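Local atomic coordinates of NADPH-quinone reductase (Pediococcus pentosaceus ATCC 25745, PDB entry 3HA2), a protein that probably transfers electrons from NAD(P)H to quinones through bound FMN, this chain being the N-terminal, flavodoxin-like part of a longer protein. Residues G92-I97 / M135-L140; M1-I6 / R54-F59; S15-F20 / H143-L148. All blocks are in the same frame, centred on the assembly; numbering follows the deposited sequence.

Interaction 1 of 3, residues G92-I97 / M135-L140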
ATOM      1  N   GLY A  92      12.306  -2.162 -19.143  1.00 23.20           N
ATOM      2  CA  GLY A  92      13.770  -2.083 -19.121  1.00 23.15           C
ATOM      3  C   GLY A  92      14.365  -1.109 -18.107  1.00 22.78           C
ATOM      4  O   GLY A  92      15.588  -1.108 -17.892  1.00 23.78           O
ATOM      5  N   LYS A  93      13.531  -0.257 -17.515  1.00 22.05           N
ATOM      6  CA  LYS A  93      13.997   0.652 -16.459  1.00 21.73           C
ATOM      7  C   LYS A  93      14.148  -0.146 -15.163  1.00 22.10           C
ATOM      8  O   LYS A  93      13.559  -1.229 -15.018  1.00 22.85           O
ATOM      9  CB  LYS A  93      13.029   1.838 -16.272  1.00 21.41           C
ATOM     10  CG  LYS A  93      12.846   2.693 -17.525  1.00 21.42           C
ATOM     11  CD  LYS A  93      11.813   3.821 -17.306  1.00 21.91           C
ATOM     12  CE  LYS A  93      11.480   4.522 -18.616  1.00 21.33           C
ATOM     13  NZ  LYS A  93      12.654   5.327 -19.100  1.00 21.61           N
ATOM     14  N   GLU A  94      14.965   0.370 -14.246  1.00 22.01           N
ATOM     15  CA  GLU A  94      15.185  -0.273 -12.960  1.00 22.69           C
ATOM     16  C   GLU A  94      14.308   0.428 -11.948  1.00 22.19           C
ATOM     17  O   GLU A  94      14.151   1.648 -12.011  1.00 22.41           O
ATOM     18  CB  GLU A  94      16.656  -0.196 -12.526  1.00 21.27           C
ATOM     19  CG  GLU A  94      17.576  -1.093 -13.350  1.00 23.73           C
ATOM     20  CD  GLU A  94      19.047  -0.814 -13.130  1.00 24.67           C
ATOM     21  OE1 GLU A  94      19.410   0.320 -12.783  1.00 26.06           O
ATOM     22  OE2 GLU A  94      19.856  -1.749 -13.323  1.00 28.71           O
ATOM     23  N   LEU A  95      13.715  -0.355 -11.043  1.00 22.34           N
ATOM     24  CA  LEU A  95      12.910   0.199  -9.954  1.00 21.98           C
ATOM     25  C   LEU A  95      13.650  -0.086  -8.658  1.00 21.82           C
ATOM     26  O   LEU A  95      13.963  -1.241  -8.376  1.00 21.93           O
ATOM     27  CB  LEU A  95      11.531  -0.446  -9.881  1.00 22.00           C
ATOM     28  CG  LEU A  95      10.635   0.117  -8.762  1.00 22.71           C
ATOM     29  CD1 LEU A  95      10.299   1.631  -8.997  1.00 23.18           C
ATOM     30  CD2 LEU A  95       9.347  -0.702  -8.578  1.00 23.05           C
ATOM     31  N   GLY A  96      13.917   0.965  -7.890  1.00 21.19           N
ATOM     32  CA  GLY A  96      14.543   0.840  -6.570  1.00 21.58           C
ATOM     33  C   GLY A  96      13.637   1.420  -5.500  1.00 22.21           C
ATOM     34  O   GLY A  96      12.747   2.240  -5.779  1.00 22.30           O
ATOM     35  N   ILE A  97      13.879   1.003  -4.268  1.00 22.60           N
ATOM     36  CA  ILE A  97      13.087   1.426  -3.122  1.00 22.48           C
ATOM     37  C   ILE A  97      14.052   1.815  -2.018  1.00 22.51           C
ATOM     38  O   ILE A  97      14.908   1.004  -1.615  1.00 23.12           O
ATOM     39  CB  ILE A  97      12.177   0.260  -2.620  1.00 22.55           C
ATOM     40  CG1 ILE A  97      11.214  -0.212  -3.728  1.00 23.06           C
ATOM     41  CG2 ILE A  97      11.455   0.665  -1.299  1.00 24.57           C
ATOM     42  CD1 ILE A  97      10.164   0.799  -4.139  1.00 26.30           C
HETATM   43  N   MSE A 135      13.162  -3.902 -14.066  1.00 27.95           N
HETATM   44  CA  MSE A 135      14.098  -4.675 -13.280  1.00 29.25           C
HETATM   45  C   MSE A 135      14.052  -4.206 -11.820  1.00 27.72           C
HETATM   46  O   MSE A 135      14.421  -3.079 -11.517  1.00 27.80           O
HETATM   47  CB  MSE A 135      15.514  -4.496 -13.847  1.00 30.65           C
HETATM   48  CG  MSE A 135      16.620  -4.976 -12.940  1.00 39.61           C
HETATM   49 SE   MSE A 135      16.542  -6.915 -12.739  1.00 62.24          SE
HETATM   50  CE  MSE A 135      17.022  -7.450 -14.575  1.00 56.05           C
ATOM     51  N   TYR A 136      13.613  -5.078 -10.924  1.00 26.20           N
ATOM     52  CA  TYR A 136      13.509  -4.750  -9.502  1.00 25.10           C
ATOM     53  C   TYR A 136      14.862  -4.924  -8.823  1.00 24.74           C
ATOM     54  O   TYR A 136      15.466  -6.022  -8.866  1.00 23.90           O
ATOM     55  CB  TYR A 136      12.506  -5.706  -8.869  1.00 25.91           C
ATOM     56  CG  TYR A 136      12.004  -5.353  -7.503  1.00 24.31           C
ATOM     57  CD1 TYR A 136      11.279  -4.166  -7.288  1.00 24.79           C
ATOM     58  CD2 TYR A 136      12.187  -6.223  -6.427  1.00 25.12           C
ATOM     59  CE1 TYR A 136      10.764  -3.847  -6.039  1.00 26.32           C
ATOM     60  CE2 TYR A 136      11.656  -5.906  -5.148  1.00 24.66           C
ATOM     61  CZ  TYR A 136      10.956  -4.716  -4.980  1.00 27.21           C
ATOM     62  OH  TYR A 136      10.411  -4.399  -3.772  1.00 25.11           O
ATOM     63  N   LEU A 137      15.357  -3.834  -8.249  1.00 23.85           N
ATOM     64  CA  LEU A 137      16.622  -3.834  -7.503  1.00 23.68           C
ATOM     65  C   LEU A 137      16.427  -4.337  -6.080  1.00 23.39           C
ATOM     66  O   LEU A 137      15.309  -4.284  -5.558  1.00 23.37           O
ATOM     67  CB  LEU A 137      17.198  -2.413  -7.439  1.00 24.31           C
ATOM     68  CG  LEU A 137      17.516  -1.680  -8.748  1.00 24.65           C
ATOM     69  CD1 LEU A 137      17.868  -0.219  -8.454  1.00 26.04           C
ATOM     70  CD2 LEU A 137      18.639  -2.355  -9.512  1.00 26.74           C
ATOM     71  N   PRO A 138      17.508  -4.819  -5.433  1.00 23.55           N
ATOM     72  CA  PRO A 138      17.365  -5.116  -4.012  1.00 23.55           C
ATOM     73  C   PRO A 138      16.939  -3.819  -3.333  1.00 23.42           C
ATOM     74  O   PRO A 138      17.338  -2.756  -3.762  1.00 23.61           O
ATOM     75  CB  PRO A 138      18.784  -5.489  -3.581  1.00 23.38           C
ATOM     76  CG  PRO A 138      19.458  -5.908  -4.797  1.00 25.11           C
ATOM     77  CD  PRO A 138      18.878  -5.077  -5.905  1.00 23.18           C
ATOM     78  N   ILE A 139      16.116  -3.927  -2.303  1.00 23.34           N
ATOM     79  CA  ILE A 139      15.599  -2.780  -1.541  1.00 22.57           C
ATOM     80  C   ILE A 139      16.668  -2.177  -0.633  1.00 22.48           C
ATOM     81  O   ILE A 139      17.418  -2.906   0.001  1.00 22.54           O
ATOM     82  CB  ILE A 139      14.436  -3.263  -0.665  1.00 22.57           C
ATOM     83  CG1 ILE A 139      13.339  -3.886  -1.560  1.00 23.84           C
ATOM     84  CG2 ILE A 139      13.889  -2.128   0.241  1.00 22.10           C
ATOM     85  CD1 ILE A 139      12.464  -4.917  -0.849  1.00 26.26           C
ATOM     86  N   LEU A 140      16.733  -0.845  -0.567  1.00 22.80           N
ATOM     87  CA  LEU A 140      17.624  -0.198   0.410  1.00 23.32           C
ATOM     88  C   LEU A 140      16.768   0.167   1.624  1.00 23.67           C
ATOM     89  O   LEU A 140      16.047   1.161   1.591  1.00 24.18           O
ATOM     90  CB  LEU A 140      18.334   1.037  -0.188  1.00 22.95           C
ATOM     91  CG  LEU A 140      19.308   1.738   0.778  1.00 24.55           C
ATOM     92  CD1 LEU A 140      20.318   0.755   1.321  1.00 27.47           C
ATOM     93  CD2 LEU A 140      20.018   2.857   0.057  1.00 27.50           C
TER
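Three backbone bonds zip K93-L95 to M135-L137 as parallel neighbours: M135 N to K93 O, L95 N to M135 O and L137 N to L95 O, each 2.9 Å. The third is the straightest, 175° at the hydrogen. Past L137 one extra residue on the 135-140 side is taken up at P138, so that I97 faces I139, and the pairing resumes with L140 N to I97 O at 2.8 Å. On one face E94 and selenomethionine M135 run side by side, E94 CG to M135 CB 4.0 Å. L137, with CG anti to its carbonyl carbon (chi1 -59°), brings CD2 to E94 CD at 4.0 Å. Its other methyl, CD1, lies 4.0 Å from G96 CA, where a beta carbon would be tight. On the face of L95 and Y136, L95 CD2 meets Y136 CD1 at 4.2 Å. Further out, R54 forms a salt bridge to E94 OE1, and the hydroxyl of Y163 bonds I97 N and P138 O across the break. L95 and Y136 pack on helix 123-131, L137 and L140 on helix 150-165. In the 2-1-3-4-5 sheet of the flavodoxin-like fold this pairs strands four and five: 54-60 flanks 94-101, and 135-143 is one of the chain's two outermost strands.

Interaction 2 of 3, residues M1-I6 / R54-F59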
HETATM    1  N   MSE A   1      23.721   6.883 -17.414  1.00 32.47           N
HETATM    2  CA  MSE A   1      22.458   6.469 -16.747  1.00 33.81           C
HETATM    3  C   MSE A   1      21.907   7.636 -15.968  1.00 30.55           C
HETATM    4  O   MSE A   1      22.626   8.286 -15.203  1.00 30.31           O
HETATM    5  CB  MSE A   1      22.705   5.310 -15.785  1.00 33.17           C
HETATM    6  CG  MSE A   1      21.431   4.754 -15.160  1.00 35.64           C
HETATM    7 SE   MSE A   1      21.821   3.626 -13.630  1.00 44.00          SE
HETATM    8  CE  MSE A   1      22.725   4.948 -12.509  1.00 39.46           C
ATOM      9  N   GLN A   2      20.621   7.892 -16.163  1.00 28.03           N
ATOM     10  CA  GLN A   2      19.934   8.959 -15.464  1.00 25.77           C
ATOM     11  C   GLN A   2      19.027   8.333 -14.408  1.00 24.86           C
ATOM     12  O   GLN A   2      18.309   7.356 -14.683  1.00 24.39           O
ATOM     13  CB  GLN A   2      19.109   9.803 -16.450  1.00 25.52           C
ATOM     14  CG  GLN A   2      19.885  10.299 -17.682  1.00 25.27           C
ATOM     15  CD  GLN A   2      21.019  11.251 -17.332  1.00 24.99           C
ATOM     16  OE1 GLN A   2      20.814  12.238 -16.632  1.00 25.55           O
ATOM     17  NE2 GLN A   2      22.221  10.968 -17.842  1.00 25.65           N
ATOM     18  N   THR A   3      19.062   8.905 -13.208  1.00 23.35           N
ATOM     19  CA  THR A   3      18.279   8.393 -12.076  1.00 22.02           C
ATOM     20  C   THR A   3      17.298   9.440 -11.580  1.00 21.61           C
ATOM     21  O   THR A   3      17.649  10.613 -11.420  1.00 20.42           O
ATOM     22  CB  THR A   3      19.210   7.988 -10.911  1.00 21.76           C
ATOM     23  OG1 THR A   3      20.147   7.015 -11.375  1.00 21.76           O
ATOM     24  CG2 THR A   3      18.430   7.405  -9.740  1.00 23.09           C
ATOM     25  N   LEU A   4      16.061   8.998 -11.350  1.00 21.30           N
ATOM     26  CA  LEU A   4      15.016   9.841 -10.810  1.00 20.70           C
ATOM     27  C   LEU A   4      14.678   9.338  -9.416  1.00 21.38           C
ATOM     28  O   LEU A   4      14.319   8.170  -9.241  1.00 21.43           O
ATOM     29  CB  LEU A   4      13.752   9.746 -11.704  1.00 20.69           C
ATOM     30  CG  LEU A   4      12.507  10.522 -11.262  1.00 20.06           C
ATOM     31  CD1 LEU A   4      12.777  12.040 -11.172  1.00 21.00           C
ATOM     32  CD2 LEU A   4      11.340  10.231 -12.216  1.00 19.93           C
ATOM     33  N   ILE A   5      14.787  10.221  -8.427  1.00 21.33           N
ATOM     34  CA  ILE A   5      14.423   9.871  -7.060  1.00 21.76           C
ATOM     35  C   ILE A   5      13.101  10.556  -6.707  1.00 21.86           C
ATOM     36  O   ILE A   5      13.036  11.782  -6.588  1.00 22.27           O
ATOM     37  CB  ILE A   5      15.538  10.224  -6.065  1.00 22.36           C
ATOM     38  CG1 ILE A   5      16.873   9.594  -6.516  1.00 21.51           C
ATOM     39  CG2 ILE A   5      15.172   9.732  -4.644  1.00 21.61           C
ATOM     40  CD1 ILE A   5      18.039  10.063  -5.676  1.00 25.13           C
ATOM     41  N   ILE A   6      12.054   9.740  -6.569  1.00 21.62           N
ATOM     42  CA  ILE A   6      10.723  10.211  -6.168  1.00 22.42           C
ATOM     43  C   ILE A   6      10.682  10.232  -4.645  1.00 23.09           C
ATOM     44  O   ILE A   6      10.663   9.177  -3.995  1.00 22.84           O
ATOM     45  CB  ILE A   6       9.594   9.264  -6.650  1.00 22.18           C
ATOM     46  CG1 ILE A   6       9.667   9.016  -8.165  1.00 22.78           C
ATOM     47  CG2 ILE A   6       8.212   9.825  -6.231  1.00 23.52           C
ATOM     48  CD1 ILE A   6       9.602  10.278  -9.007  1.00 25.27           C
ATOM     49  N   ARG A  54      16.763   4.731 -14.095  1.00 21.84           N
ATOM     50  CA  ARG A  54      16.572   4.109 -12.793  1.00 21.43           C
ATOM     51  C   ARG A  54      15.645   5.004 -11.981  1.00 20.97           C
ATOM     52  O   ARG A  54      15.897   6.194 -11.828  1.00 22.13           O
ATOM     53  CB  ARG A  54      17.909   3.934 -12.064  1.00 20.83           C
ATOM     54  CG  ARG A  54      17.768   3.337 -10.673  1.00 21.36           C
ATOM     55  CD  ARG A  54      19.146   3.078 -10.039  1.00 20.95           C
ATOM     56  NE  ARG A  54      19.892   2.067 -10.785  1.00 22.44           N
ATOM     57  CZ  ARG A  54      21.182   1.795 -10.600  1.00 26.27           C
ATOM     58  NH1 ARG A  54      21.892   2.463  -9.693  1.00 27.86           N
ATOM     59  NH2 ARG A  54      21.770   0.860 -11.343  1.00 25.15           N
ATOM     60  N   ILE A  55      14.570   4.410 -11.478  1.00 21.73           N
ATOM     61  CA  ILE A  55      13.542   5.133 -10.760  1.00 21.48           C
ATOM     62  C   ILE A  55      13.577   4.605  -9.337  1.00 21.66           C
ATOM     63  O   ILE A  55      13.388   3.406  -9.107  1.00 21.76           O
ATOM     64  CB  ILE A  55      12.108   4.890 -11.351  1.00 21.58           C
ATOM     65  CG1 ILE A  55      12.070   4.918 -12.907  1.00 21.03           C
ATOM     66  CG2 ILE A  55      11.096   5.853 -10.719  1.00 21.70           C
ATOM     67  CD1 ILE A  55      12.565   6.211 -13.576  1.00 21.29           C
ATOM     68  N   ILE A  56      13.834   5.498  -8.395  1.00 21.95           N
ATOM     69  CA  ILE A  56      13.892   5.118  -6.998  1.00 22.55           C
ATOM     70  C   ILE A  56      12.730   5.759  -6.251  1.00 22.51           C
ATOM     71  O   ILE A  56      12.506   6.966  -6.346  1.00 22.57           O
ATOM     72  CB  ILE A  56      15.240   5.521  -6.392  1.00 22.56           C
ATOM     73  CG1 ILE A  56      16.345   4.626  -6.970  1.00 23.01           C
ATOM     74  CG2 ILE A  56      15.189   5.474  -4.872  1.00 23.78           C
ATOM     75  CD1 ILE A  56      17.761   5.146  -6.732  1.00 24.50           C
ATOM     76  N   LEU A  57      11.976   4.949  -5.527  1.00 21.78           N
ATOM     77  CA  LEU A  57      10.911   5.508  -4.701  1.00 21.89           C
ATOM     78  C   LEU A  57      11.422   5.552  -3.282  1.00 21.59           C
ATOM     79  O   LEU A  57      11.815   4.523  -2.719  1.00 22.35           O
ATOM     80  CB  LEU A  57       9.659   4.651  -4.763  1.00 21.52           C
ATOM     81  CG  LEU A  57       9.184   4.279  -6.170  1.00 22.20           C
ATOM     82  CD1 LEU A  57       7.894   3.441  -6.022  1.00 22.13           C
ATOM     83  CD2 LEU A  57       8.973   5.491  -7.080  1.00 24.07           C
ATOM     84  N   GLU A  58      11.407   6.753  -2.718  1.00 21.30           N
ATOM     85  CA  GLU A  58      12.023   7.028  -1.418  1.00 21.70           C
ATOM     86  C   GLU A  58      10.952   7.515  -0.434  1.00 22.84           C
ATOM     87  O   GLU A  58      10.379   8.621  -0.584  1.00 22.62           O
ATOM     88  CB  GLU A  58      13.126   8.078  -1.603  1.00 21.69           C
ATOM     89  CG  GLU A  58      13.840   8.465  -0.332  1.00 23.54           C
ATOM     90  CD  GLU A  58      15.180   9.102  -0.584  1.00 24.71           C
ATOM     91  OE1 GLU A  58      15.844   8.766  -1.597  1.00 26.70           O
ATOM     92  OE2 GLU A  58      15.580   9.938   0.253  1.00 26.23           O
ATOM     93  N   PHE A  59      10.685   6.706   0.588  1.00 22.55           N
ATOM     94  CA  PHE A  59       9.573   7.010   1.489  1.00 22.97           C
ATOM     95  C   PHE A  59       9.724   6.375   2.872  1.00 23.17           C
ATOM     96  O   PHE A  59      10.445   5.389   3.026  1.00 23.85           O
ATOM     97  CB  PHE A  59       8.259   6.541   0.837  1.00 21.84           C
ATOM     98  CG  PHE A  59       8.230   5.051   0.482  1.00 22.87           C
ATOM     99  CD1 PHE A  59       8.666   4.588  -0.769  1.00 23.38           C
ATOM    100  CD2 PHE A  59       7.769   4.116   1.409  1.00 22.57           C
ATOM    101  CE1 PHE A  59       8.644   3.213  -1.086  1.00 22.71           C
ATOM    102  CE2 PHE A  59       7.733   2.741   1.097  1.00 23.31           C
ATOM    103  CZ  PHE A  59       8.169   2.293  -0.155  1.00 22.62           C
TER
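R54 O takes L4 N at 2.8 Å in a hydrogen bond and, beside it, a weaker CA-H contact from T3, T3 CA to R54 O 3.3 Å. The pattern recurs one step on, where L4 O receives I56 N, at 176° at the hydrogen, and a CA-H contact from I55. With R54 N to Q2 O, I6 N to I56 O and E58 N to I6 O, five backbone bonds make a regular parallel ladder between inner neighbours of the flavodoxin-like sheet; the axes of 3-6 and 54-59 approach to 4.7 Å. On the face of T3 and I5, selenomethionine M1 crosses R54 obliquely, its SE 3.5 Å above the guanidinium plane and over its centre. R54 starts out extended, CG anti to the backbone N (chi1 178°), then bends at chi3 beneath that selenium; E94 takes its NE and N166 O its NH2. A leucine in place of R54 would probably leave the carboxylate of E94 without its charged mate and M1 without a flat group to cover. I5 CG2 presses on E58 OE1 at 3.3 Å, an oxygen that also bonds the hydroxyl of Y160. Across the two strands the other face, of L4 and I6, is hydrocarbon on hydrocarbon, with I6 CG1 to L57 CD2 3.8 Å. Burying R54 is therefore likely to depend on the E94 salt bridge and on carbonyls at and just past the end of helix 150-165.

Interaction 3 of 3, residues S15-F20 / H143-L148. With SO4 (sulfate ion), chain C.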
ATOM      1  N   SER A  15      10.960  17.039   7.729  1.00 38.77           N
ATOM      2  CA  SER A  15      11.838  15.864   7.828  1.00 37.83           C
ATOM      3  C   SER A  15      13.261  16.194   8.287  1.00 37.04           C
ATOM      4  O   SER A  15      13.891  17.111   7.766  1.00 36.55           O
ATOM      5  CB  SER A  15      11.892  15.134   6.478  1.00 37.85           C
ATOM      6  OG  SER A  15      12.861  14.097   6.486  1.00 37.70           O
ATOM      7  N   ASN A  16      13.766  15.442   9.262  1.00 36.48           N
ATOM      8  CA  ASN A  16      15.164  15.592   9.690  1.00 35.89           C
ATOM      9  C   ASN A  16      16.107  14.635   8.950  1.00 35.16           C
ATOM     10  O   ASN A  16      17.320  14.820   8.960  1.00 34.96           O
ATOM     11  CB  ASN A  16      15.310  15.379  11.205  1.00 36.11           C
ATOM     12  CG  ASN A  16      14.838  16.568  12.021  1.00 36.68           C
ATOM     13  OD1 ASN A  16      14.043  16.415  12.949  1.00 39.02           O
ATOM     14  ND2 ASN A  16      15.321  17.754  11.680  1.00 36.25           N
ATOM     15  N   THR A  17      15.551  13.610   8.322  1.00 34.09           N
ATOM     16  CA  THR A  17      16.364  12.593   7.654  1.00 34.15           C
ATOM     17  C   THR A  17      16.665  12.945   6.200  1.00 33.68           C
ATOM     18  O   THR A  17      17.788  12.765   5.726  1.00 33.29           O
ATOM     19  CB  THR A  17      15.678  11.224   7.654  1.00 34.11           C
ATOM     20  OG1 THR A  17      14.449  11.316   6.923  1.00 34.85           O
ATOM     21  CG2 THR A  17      15.395  10.755   9.060  1.00 34.96           C
ATOM     22  N   GLN A  18      15.651  13.452   5.499  1.00 33.11           N
ATOM     23  CA  GLN A  18      15.751  13.695   4.059  1.00 32.34           C
ATOM     24  C   GLN A  18      16.813  14.699   3.589  1.00 32.17           C
ATOM     25  O   GLN A  18      17.446  14.459   2.554  1.00 31.95           O
ATOM     26  CB  GLN A  18      14.367  13.989   3.470  1.00 32.06           C
ATOM     27  CG  GLN A  18      13.449  12.787   3.590  1.00 32.36           C
ATOM     28  CD  GLN A  18      14.094  11.540   3.029  1.00 34.57           C
ATOM     29  OE1 GLN A  18      14.193  11.385   1.820  1.00 32.42           O
ATOM     30  NE2 GLN A  18      14.562  10.650   3.914  1.00 34.54           N
ATOM     31  N   PRO A  19      17.057  15.795   4.352  1.00 32.06           N
ATOM     32  CA  PRO A  19      18.177  16.628   3.928  1.00 31.69           C
ATOM     33  C   PRO A  19      19.513  15.885   3.826  1.00 31.09           C
ATOM     34  O   PRO A  19      20.351  16.263   3.002  1.00 30.74           O
ATOM     35  CB  PRO A  19      18.250  17.714   5.013  1.00 31.98           C
ATOM     36  CG  PRO A  19      16.875  17.756   5.590  1.00 32.22           C
ATOM     37  CD  PRO A  19      16.398  16.349   5.554  1.00 32.18           C
ATOM     38  N   PHE A  20      19.718  14.855   4.652  1.00 30.52           N
ATOM     39  CA  PHE A  20      20.968  14.072   4.610  1.00 30.02           C
ATOM     40  C   PHE A  20      21.098  13.385   3.250  1.00 28.83           C
ATOM     41  O   PHE A  20      22.179  13.334   2.667  1.00 27.32           O
ATOM     42  CB  PHE A  20      20.991  12.978   5.690  1.00 31.08           C
ATOM     43  CG  PHE A  20      21.249  13.476   7.087  1.00 32.79           C
ATOM     44  CD1 PHE A  20      22.543  13.517   7.596  1.00 35.29           C
ATOM     45  CD2 PHE A  20      20.189  13.836   7.919  1.00 34.33           C
ATOM     46  CE1 PHE A  20      22.795  13.955   8.900  1.00 35.95           C
ATOM     47  CE2 PHE A  20      20.425  14.265   9.227  1.00 34.13           C
ATOM     48  CZ  PHE A  20      21.734  14.329   9.717  1.00 35.38           C
ATOM     49  N   HIS A 143      16.929   1.864   8.581  1.00 24.69           N
ATOM     50  CA  HIS A 143      16.300   1.670   9.882  1.00 24.33           C
ATOM     51  C   HIS A 143      16.891   2.601  10.949  1.00 24.35           C
ATOM     52  O   HIS A 143      18.078   2.517  11.257  1.00 23.36           O
ATOM     53  CB  HIS A 143      16.459   0.222  10.323  1.00 24.71           C
ATOM     54  CG  HIS A 143      15.747  -0.764   9.456  1.00 26.59           C
ATOM     55  ND1 HIS A 143      16.414  -1.633   8.619  1.00 28.96           N
ATOM     56  CD2 HIS A 143      14.433  -1.042   9.317  1.00 25.53           C
ATOM     57  CE1 HIS A 143      15.540  -2.399   7.996  1.00 24.93           C
ATOM     58  NE2 HIS A 143      14.331  -2.068   8.406  1.00 29.64           N
ATOM     59  N   GLN A 144      16.053   3.498  11.471  1.00 24.58           N
ATOM     60  CA  GLN A 144      16.416   4.410  12.589  1.00 25.30           C
ATOM     61  C   GLN A 144      17.594   5.311  12.235  1.00 24.99           C
ATOM     62  O   GLN A 144      18.519   5.506  13.034  1.00 25.43           O
ATOM     63  CB  GLN A 144      16.672   3.629  13.882  1.00 25.45           C
ATOM     64  CG  GLN A 144      15.441   2.832  14.354  1.00 26.02           C
ATOM     65  CD  GLN A 144      15.672   2.045  15.644  1.00 26.60           C
ATOM     66  OE1 GLN A 144      16.768   1.567  15.925  1.00 27.40           O
ATOM     67  NE2 GLN A 144      14.616   1.916  16.438  1.00 29.17           N
ATOM     68  N   PHE A 145      17.538   5.888  11.034  1.00 25.17           N
ATOM     69  CA  PHE A 145      18.671   6.646  10.523  1.00 24.24           C
ATOM     70  C   PHE A 145      19.184   7.689  11.505  1.00 24.44           C
ATOM     71  O   PHE A 145      20.393   7.819  11.693  1.00 24.51           O
ATOM     72  CB  PHE A 145      18.349   7.339   9.203  1.00 24.99           C
ATOM     73  CG  PHE A 145      19.494   8.142   8.672  1.00 23.58           C
ATOM     74  CD1 PHE A 145      20.501   7.533   7.924  1.00 24.88           C
ATOM     75  CD2 PHE A 145      19.593   9.496   8.949  1.00 25.77           C
ATOM     76  CE1 PHE A 145      21.579   8.281   7.440  1.00 24.01           C
ATOM     77  CE2 PHE A 145      20.680  10.244   8.489  1.00 25.74           C
ATOM     78  CZ  PHE A 145      21.675   9.628   7.733  1.00 24.65           C
ATOM     79  N   LEU A 146      18.270   8.435  12.114  1.00 24.21           N
ATOM     80  CA  LEU A 146      18.679   9.547  12.990  1.00 24.91           C
ATOM     81  C   LEU A 146      19.328   9.089  14.287  1.00 24.49           C
ATOM     82  O   LEU A 146      19.999   9.882  14.939  1.00 24.58           O
ATOM     83  CB  LEU A 146      17.495  10.473  13.317  1.00 25.24           C
ATOM     84  CG  LEU A 146      16.977  11.369  12.192  1.00 27.22           C
ATOM     85  CD1 LEU A 146      15.741  12.103  12.691  1.00 30.61           C
ATOM     86  CD2 LEU A 146      18.046  12.352  11.709  1.00 27.19           C
ATOM     87  N   TYR A 147      19.108   7.824  14.648  1.00 24.69           N
ATOM     88  CA  TYR A 147      19.656   7.248  15.884  1.00 24.55           C
ATOM     89  C   TYR A 147      21.053   6.656  15.683  1.00 24.67           C
ATOM     90  O   TYR A 147      21.789   6.452  16.653  1.00 24.59           O
ATOM     91  CB  TYR A 147      18.696   6.193  16.476  1.00 24.18           C
ATOM     92  CG  TYR A 147      19.275   5.523  17.701  1.00 23.81           C
ATOM     93  CD1 TYR A 147      19.399   6.228  18.900  1.00 23.97           C
ATOM     94  CD2 TYR A 147      19.775   4.210  17.645  1.00 23.58           C
ATOM     95  CE1 TYR A 147      19.969   5.649  20.020  1.00 22.61           C
ATOM     96  CE2 TYR A 147      20.369   3.624  18.766  1.00 22.82           C
ATOM     97  CZ  TYR A 147      20.448   4.350  19.948  1.00 23.12           C
ATOM     98  OH  TYR A 147      21.033   3.796  21.058  1.00 22.94           O
ATOM     99  N   LEU A 148      21.428   6.398  14.429  1.00 25.07           N
ATOM    100  CA  LEU A 148      22.703   5.735  14.126  1.00 26.56           C
ATOM    101  C   LEU A 148      23.870   6.619  14.521  1.00 27.26           C
ATOM    102  O   LEU A 148      23.767   7.842  14.428  1.00 27.52           O
ATOM    103  CB  LEU A 148      22.808   5.417  12.630  1.00 26.20           C
ATOM    104  CG  LEU A 148      21.739   4.570  11.947  1.00 27.58           C
ATOM    105  CD1 LEU A 148      22.041   4.526  10.446  1.00 28.15           C
ATOM    106  CD2 LEU A 148      21.669   3.167  12.534  1.00 30.10           C
TER
HETATM  107  S   SO4 C 178      11.816  12.020   9.487  1.00 60.96           S
HETATM  108  O1  SO4 C 178      12.259  12.366   8.141  1.00 61.30           O
HETATM  109  O2  SO4 C 178      12.489  12.891  10.446  1.00 61.26           O
HETATM  110  O3  SO4 C 178      10.374  12.221   9.595  1.00 61.85           O
HETATM  111  O4  SO4 C 178      12.132  10.622   9.747  1.00 60.30           O
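F20 and F145 form an edge-to-face pair at the C-terminal edge of the sheet of this flavodoxin-like fold, where the turn into helix 18-25 and its first residues meet the loop after strand 135-143. The edge of F145 points at the face of F20, with centroids 5.1 Å apart and planes at 65°. F145 CE2 stands over that face toward the rim, 3.6 Å from F20 CG. This is the close-packed half: F145 is buried, its ring also meeting F21 and packing on L156 and L157 of helix 150-165. The outer half is more exposed, though its few methyl contacts are as short. There L146 spreads its methyls, CD1 lying 3.6 Å from N16 CB and CD2 3.9 Å from F20 CE2. Beside them a sulfate ion, probably from the crystallisation liquor, sits against the turn. N16 N donates to sulfate O2 at 3.1 Å, and T17 OG1 bonds sulfate O1 at 2.7 Å. S15 OG also reaches O1, though the modelled separation is too short to be taken literally. S15 OG serves the helix start as well, accepting from Q18 N at 3.0 Å in a capping bond, with a weaker one from T17 N. An anion held by hydroxyls and a backbone N-H in this turn is consistent with the place that the FMN phosphate takes in flavodoxin-like proteins. T17 joins the two settings: chi1 of 62° puts its hydroxyl between the backbone N and the carbonyl carbon, directed at the sulfate, and leaves methyl CG2 to rest 3.6 Å from L146 CG.

Interactions 1 and 2 are neighbours in one parallel sheet, their centres about 9 Å apart, since strands 54-60 and 94-101 lie side by side: G96 N and I55 O, 2.8 Å apart, continue the ladder between them. Along the chain interaction 2 closes before interaction 1 opens; the segments of interaction 3 bracket all of interaction 1 and alternate with those of interaction 2. Interaction 3 lies about 22 Å from the centre of interaction 1 and about 19 Å from that of interaction 2. Segment 15-20 follows strand 3-7, second in the sheet, and 143-148 starts at the end of 135-143, outermost at the other side. Sheet core and sulfate-bearing rim are thus connected along the chain, consistent with a flavin site at the strands' C-terminal ends.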